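Local coordinates for Iron(III) ABC transporter, periplasmic iron-compound-binding protein (Vibrio cholerae, PDB 5GGY) that probably binds ferric siderophores such as desferrioxamine (Desferal) in the periplasm and passes them to an ABC transporter for iron uptake, at residues L22-L27 against Q48-P53; P104-Q109 against W256-A261. One frame throughout, in Å; residues are numbered along the deposited sequence.

Contact 1. Residues L22-L27 against Q48-P53; sequences LNWDLL and QWVVQP
W24 NE1 donates to P41 O, which helps fix the rotation of the indole, while the six-membered ring of W24 meets W49 and V50. This ring carries the contact. W24 CG stands beside the backbone N (chi1 -77°), and the benzo part of the indole reaches residues 48-53, which meet it obliquely. W24 CE3 meets V50 CG2 at 3.5 Å. W24 CZ3 rests on W49 CB at 3.7 Å. The six-membered ring of W24 and the five-membered ring of W49 lie at 27° with centroids 6.0 Å apart, too far displaced to stack well. No hydrogen bond crosses between the segments.

Within the first turn of the helix, D25 OD1 accepts from L26 N at 2.6 Å, met from above the carboxylate plane, 57° out of it, and takes a weak second bond from N23 ND2.

R65 makes a cation-pi contact with W24, and Y46 and W256 meet it edge-to-face. The contact joins the start of helix 24-32, just after strand 19-21, to the end of helix 43-49, and L27 packs back on V21 of that strand.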
loop_
_atom_site.group_PDB
_atom_site.type_symbol
_atom_site.label_atom_id
_atom_site.label_comp_id
_atom_site.label_asym_id
_atom_site.label_seq_id
_atom_site.Cartn_x
_atom_site.Cartn_y
_atom_site.Cartn_z
ATOM N N LEU A 22 -11.485 -18.017 13.475
ATOM C CA LEU A 22 -12.887 -17.936 13.876
ATOM C C LEU A 22 -13.720 -16.974 13.035
ATOM O O LEU A 22 -14.917 -16.823 13.271
ATOM C CB LEU A 22 -12.992 -17.531 15.345
ATOM C CG LEU A 22 -12.321 -18.479 16.337
ATOM C CD1 LEU A 22 -12.679 -18.080 17.750
ATOM C CD2 LEU A 22 -12.717 -19.922 16.063
ATOM N N ASN A 23 -13.097 -16.324 12.060
ATOM C CA ASN A 23 -13.831 -15.417 11.187
ATOM C C ASN A 23 -13.345 -15.506 9.745
ATOM O O ASN A 23 -12.221 -15.936 9.485
ATOM C CB ASN A 23 -13.724 -13.981 11.697
ATOM C CG ASN A 23 -15.074 -13.304 11.807
ATOM O OD1 ASN A 23 -16.093 -13.959 12.025
ATOM N ND2 ASN A 23 -15.089 -11.986 11.655
ATOM N N TRP A 24 -14.200 -15.100 8.812
ATOM C CA TRP A 24 -13.904 -15.233 7.390
ATOM C C TRP A 24 -12.816 -14.277 6.912
ATOM O O TRP A 24 -12.031 -14.624 6.027
ATOM C CB TRP A 24 -15.175 -15.024 6.568
ATOM C CG TRP A 24 -16.080 -16.213 6.588
ATOM C CD1 TRP A 24 -15.807 -17.440 7.126
ATOM C CD2 TRP A 24 -17.404 -16.298 6.047
ATOM N NE1 TRP A 24 -16.879 -18.282 6.953
ATOM C CE2 TRP A 24 -17.873 -17.605 6.293
ATOM C CE3 TRP A 24 -18.240 -15.398 5.380
ATOM C CZ2 TRP A 24 -19.137 -18.033 5.895
ATOM C CZ3 TRP A 24 -19.493 -15.825 4.985
ATOM C CH2 TRP A 24 -19.931 -17.130 5.244
ATOM N N ASP A 25 -12.772 -13.078 7.486
ATOM C CA ASP A 25 -11.754 -12.104 7.107
ATOM C C ASP A 25 -10.377 -12.618 7.512
ATOM O O ASP A 25 -9.432 -12.572 6.729
ATOM C CB ASP A 25 -12.041 -10.736 7.738
ATOM C CG ASP A 25 -12.087 -10.782 9.253
ATOM O OD1 ASP A 25 -12.313 -11.875 9.811
ATOM O OD2 ASP A 25 -11.898 -9.721 9.886
ATOM N N LEU A 26 -10.286 -13.132 8.736
ATOM C CA LEU A 26 -9.055 -13.724 9.245
ATOM C C LEU A 26 -8.701 -14.996 8.491
ATOM O O LEU A 26 -7.525 -15.295 8.282
ATOM C CB LEU A 26 -9.185 -14.029 10.737
ATOM C CG LEU A 26 -9.292 -12.819 11.663
ATOM C CD1 LEU A 26 -9.441 -13.257 13.116
ATOM C CD2 LEU A 26 -8.083 -11.904 11.488
ATOM N N LEU A 27 -9.723 -15.749 8.097
ATOM C CA LEU A 27 -9.521 -16.952 7.300
ATOM C C LEU A 27 -8.865 -16.595 5.977
ATOM O O LEU A 27 -7.964 -17.291 5.516
ATOM C CB LEU A 27 -10.847 -17.674 7.056
ATOM C CG LEU A 27 -10.784 -18.929 6.180
ATOM C CD1 LEU A 27 -9.737 -19.912 6.688
ATOM C CD2 LEU A 27 -12.147 -19.598 6.104
ATOM N N GLN A 48 -19.868 -19.843 -0.997
ATOM C CA GLN A 48 -20.875 -19.042 -1.686
ATOM C C GLN A 48 -20.676 -17.541 -1.484
ATOM O O GLN A 48 -20.923 -16.751 -2.393
ATOM C CB GLN A 48 -22.275 -19.443 -1.218
ATOM C CG GLN A 48 -22.561 -20.930 -1.340
ATOM C CD GLN A 48 -22.487 -21.426 -2.771
ATOM O OE1 GLN A 48 -22.882 -20.728 -3.706
ATOM N NE2 GLN A 48 -21.975 -22.638 -2.948
ATOM N N TRP A 49 -20.225 -17.151 -0.295
ATOM C CA TRP A 49 -20.163 -15.738 0.065
ATOM C C TRP A 49 -18.781 -15.107 -0.123
ATOM O O TRP A 49 -18.680 -13.909 -0.398
ATOM C CB TRP A 49 -20.627 -15.551 1.514
ATOM C CG TRP A 49 -22.092 -15.817 1.711
ATOM C CD1 TRP A 49 -22.674 -16.998 2.077
ATOM C CD2 TRP A 49 -23.162 -14.879 1.542
ATOM N NE1 TRP A 49 -24.039 -16.850 2.150
ATOM C CE2 TRP A 49 -24.364 -15.559 1.825
ATOM C CE3 TRP A 49 -23.220 -13.529 1.181
ATOM C CZ2 TRP A 49 -25.608 -14.935 1.757
ATOM C CZ3 TRP A 49 -24.455 -12.911 1.116
ATOM C CH2 TRP A 49 -25.633 -13.614 1.402
ATOM N N VAL A 50 -17.724 -15.903 0.021
ATOM C CA VAL A 50 -16.360 -15.377 -0.073
ATOM C C VAL A 50 -15.623 -15.879 -1.313
ATOM O O VAL A 50 -14.881 -15.130 -1.952
ATOM C CB VAL A 50 -15.531 -15.743 1.168
ATOM C CG1 VAL A 50 -14.170 -15.061 1.118
ATOM C CG2 VAL A 50 -16.274 -15.350 2.431
ATOM N N VAL A 51 -15.826 -17.156 -1.627
ATOM C CA VAL A 51 -15.256 -17.802 -2.811
ATOM C C VAL A 51 -13.725 -17.851 -2.796
ATOM O O VAL A 51 -13.135 -18.932 -2.761
ATOM C CB VAL A 51 -15.722 -17.107 -4.108
ATOM C CG1 VAL A 51 -15.231 -17.874 -5.318
ATOM C CG2 VAL A 51 -17.238 -16.987 -4.133
ATOM N N GLN A 52 -13.087 -16.685 -2.833
ATOM C CA GLN A 52 -11.628 -16.611 -2.856
ATOM C C GLN A 52 -11.080 -15.873 -1.633
ATOM O O GLN A 52 -11.662 -14.882 -1.187
ATOM C CB GLN A 52 -11.139 -15.936 -4.146
ATOM C CG GLN A 52 -11.604 -14.498 -4.344
ATOM C CD GLN A 52 -13.033 -14.394 -4.849
ATOM O OE1 GLN A 52 -13.415 -15.065 -5.806
ATOM N NE2 GLN A 52 -13.832 -13.554 -4.198
ATOM N N PRO A 53 -9.953 -16.357 -1.081
ATOM C CA PRO A 53 -9.177 -17.517 -1.538
ATOM C C PRO A 53 -9.835 -18.852 -1.193
ATOM O O PRO A 53 -10.589 -18.933 -0.222
ATOM C CB PRO A 53 -7.851 -17.359 -0.793
ATOM C CG PRO A 53 -8.225 -16.670 0.458
ATOM C CD PRO A 53 -9.329 -15.715 0.089
#

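Contact 2. Residues P104-Q109 against W256-A261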
loop_
_atom_site.group_PDB
_atom_site.type_symbol
_atom_site.label_atom_id
_atom_site.label_comp_id
_atom_site.label_asym_id
_atom_site.label_seq_id
_atom_site.Cartn_x
_atom_site.Cartn_y
_atom_site.Cartn_z
ATOM N N PRO A 104 -9.730 -7.076 15.790
ATOM C CA PRO A 104 -11.064 -6.594 15.424
ATOM C C PRO A 104 -11.050 -5.599 14.265
ATOM O O PRO A 104 -10.047 -4.927 14.025
ATOM C CB PRO A 104 -11.549 -5.921 16.710
ATOM C CG PRO A 104 -10.302 -5.415 17.341
ATOM C CD PRO A 104 -9.239 -6.445 17.029
ATOM N N ASN A 105 -12.170 -5.515 13.557
ATOM C CA ASN A 105 -12.316 -4.595 12.439
ATOM C C ASN A 105 -13.785 -4.228 12.231
ATOM O O ASN A 105 -14.663 -4.727 12.938
ATOM C CB ASN A 105 -11.735 -5.213 11.163
ATOM C CG ASN A 105 -11.448 -4.179 10.086
ATOM O OD1 ASN A 105 -11.851 -3.020 10.197
ATOM N ND2 ASN A 105 -10.757 -4.598 9.030
ATOM N N PHE A 106 -14.032 -3.339 11.271
ATOM C CA PHE A 106 -15.380 -2.964 10.850
ATOM C C PHE A 106 -16.194 -2.357 11.986
ATOM O O PHE A 106 -17.418 -2.484 12.027
ATOM C CB PHE A 106 -16.106 -4.175 10.259
ATOM C CG PHE A 106 -15.360 -4.827 9.130
ATOM C CD1 PHE A 106 -15.438 -4.310 7.848
ATOM C CD2 PHE A 106 -14.569 -5.944 9.350
ATOM C CE1 PHE A 106 -14.744 -4.900 6.806
ATOM C CE2 PHE A 106 -13.874 -6.533 8.312
ATOM C CZ PHE A 106 -13.959 -6.008 7.042
ATOM N N SER A 107 -15.508 -1.692 12.909
ATOM C CA SER A 107 -16.196 -0.952 13.954
ATOM C C SER A 107 -16.592 0.411 13.405
ATOM O O SER A 107 -16.174 0.794 12.312
ATOM C CB SER A 107 -15.320 -0.805 15.200
ATOM O OG SER A 107 -14.782 0.501 15.294
ATOM N N GLU A 108 -17.404 1.129 14.171
ATOM C CA GLU A 108 -17.901 2.446 13.791
ATOM C C GLU A 108 -16.774 3.417 13.446
ATOM O O GLU A 108 -16.878 4.203 12.503
ATOM C CB GLU A 108 -18.764 3.019 14.921
ATOM C CG GLU A 108 -18.371 2.546 16.320
ATOM C CD GLU A 108 -18.922 1.169 16.663
ATOM O OE1 GLU A 108 -19.923 0.758 16.037
ATOM O OE2 GLU A 108 -18.344 0.494 17.543
ATOM N N GLN A 109 -15.687 3.339 14.206
ATOM C CA GLN A 109 -14.580 4.276 14.065
ATOM C C GLN A 109 -13.410 3.696 13.277
ATOM O O GLN A 109 -12.416 4.379 13.049
ATOM C CB GLN A 109 -14.112 4.733 15.448
ATOM C CG GLN A 109 -13.870 3.599 16.427
ATOM C CD GLN A 109 -13.837 4.073 17.861
ATOM O OE1 GLN A 109 -14.856 4.061 18.554
ATOM N NE2 GLN A 109 -12.666 4.505 18.316
ATOM N N TRP A 256 -16.479 -11.006 -0.744
ATOM C CA TRP A 256 -16.808 -10.675 0.636
ATOM C C TRP A 256 -16.449 -9.228 0.962
ATOM O O TRP A 256 -15.285 -8.826 0.883
ATOM C CB TRP A 256 -16.097 -11.638 1.590
ATOM C CG TRP A 256 -16.608 -11.621 3.006
ATOM C CD1 TRP A 256 -15.863 -11.485 4.140
ATOM C CD2 TRP A 256 -17.970 -11.759 3.438
ATOM N NE1 TRP A 256 -16.672 -11.526 5.250
ATOM C CE2 TRP A 256 -17.971 -11.692 4.846
ATOM C CE3 TRP A 256 -19.188 -11.929 2.771
ATOM C CZ2 TRP A 256 -19.141 -11.791 5.599
ATOM C CZ3 TRP A 256 -20.348 -12.026 3.519
ATOM C CH2 TRP A 256 -20.317 -11.956 4.918
ATOM N N SER A 257 -17.463 -8.450 1.326
ATOM C CA SER A 257 -17.284 -7.032 1.605
ATOM C C SER A 257 -16.868 -6.789 3.050
ATOM O O SER A 257 -16.801 -5.648 3.504
ATOM C CB SER A 257 -18.569 -6.265 1.298
ATOM O OG SER A 257 -19.053 -6.567 -0.000
ATOM N N TYR A 258 -16.593 -7.873 3.767
ATOM C CA TYR A 258 -16.122 -7.785 5.142
ATOM C C TYR A 258 -14.911 -8.690 5.346
ATOM O O TYR A 258 -14.845 -9.448 6.314
ATOM C CB TYR A 258 -17.239 -8.158 6.117
ATOM C CG TYR A 258 -18.594 -7.616 5.716
ATOM C CD1 TYR A 258 -19.501 -8.407 5.019
ATOM C CD2 TYR A 258 -18.963 -6.313 6.021
ATOM C CE1 TYR A 258 -20.733 -7.920 4.646
ATOM C CE2 TYR A 258 -20.199 -5.814 5.651
ATOM C CZ TYR A 258 -21.080 -6.624 4.963
ATOM O OH TYR A 258 -22.314 -6.143 4.587
ATOM N N GLY A 259 -13.955 -8.606 4.427
ATOM C CA GLY A 259 -12.809 -9.496 4.438
ATOM C C GLY A 259 -11.495 -8.832 4.801
ATOM O O GLY A 259 -11.466 -7.820 5.503
ATOM N N GLY A 260 -10.400 -9.409 4.315
ATOM C CA GLY A 260 -9.068 -8.922 4.629
ATOM C C GLY A 260 -8.458 -8.041 3.557
ATOM O O GLY A 260 -9.168 -7.396 2.785
ATOM N N ALA A 261 -7.129 -8.023 3.513
ATOM C CA ALA A 261 -6.386 -7.158 2.601
ATOM C C ALA A 261 -6.618 -7.505 1.135
ATOM O O ALA A 261 -6.790 -6.616 0.304
ATOM C CB ALA A 261 -4.897 -7.219 2.914
HETATM O O HOH W 1 -10.659 -7.401 7.970
#
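The F106 ring overlaps the backbone and CB of Y258. This is a contact across the middle of a two-lobed periplasmic binding protein fold. Residues 104-109 follow strand 100-102 of the first lobe's parallel sheet. Residues 256-261 come from strand 249-252 of the other lobe's sheet and lead into helix 262-276.

Y258 CB sits over one face of the F106 ring in a CH-pi contact, 4.2 Å from its centroid and 19° off the normal. N105 CG lies over the opposite face, toward the rim, so each face has a neighbour. The far end of the ring presses on main chain, with F106 CZ 3.3 Å from Y258 C. G259 O lies at the ring edge, in plane, 3.4 Å from F106 CZ. F106 has a left-handed backbone, and its CG stands beside its own N (chi1 -55°), which sends the ring toward residues 256-261. The phenol end of Y258 leads away, though F106 CD1 still lies at the edge of its ring, near its plane. Y258 CD1 lies over a face of the W256 indole.

S257 OG bonds to R166, a residue of the second lobe's sheet. N105 ND2 donates to A112 O and also to a water, which lies 3.0 Å from N105 ND2 and donates to G259 O at 2.6 Å.

In the fold
Both contacts are buried near the middle of the chain, their centres about 12 Å apart, and neither has a direct hydrogen bond between its segments. Contact 1 stays within the first lobe and is side chain on side chain. Contact 2 joins the first lobe to a chain arriving from the second, and is largely ring on backbone with a water bridge. They touch: D25 CB lies 3.4 Å from Y258 O, and W24 CE3 lies 3.7 Å from W256 CZ2. Helix 24-32 also serves both, since E28 and Q29 accept from G260 N and A261 N. The aromatic cluster between the lobes is consistent with a siderophore-binding cleft, here without ligand.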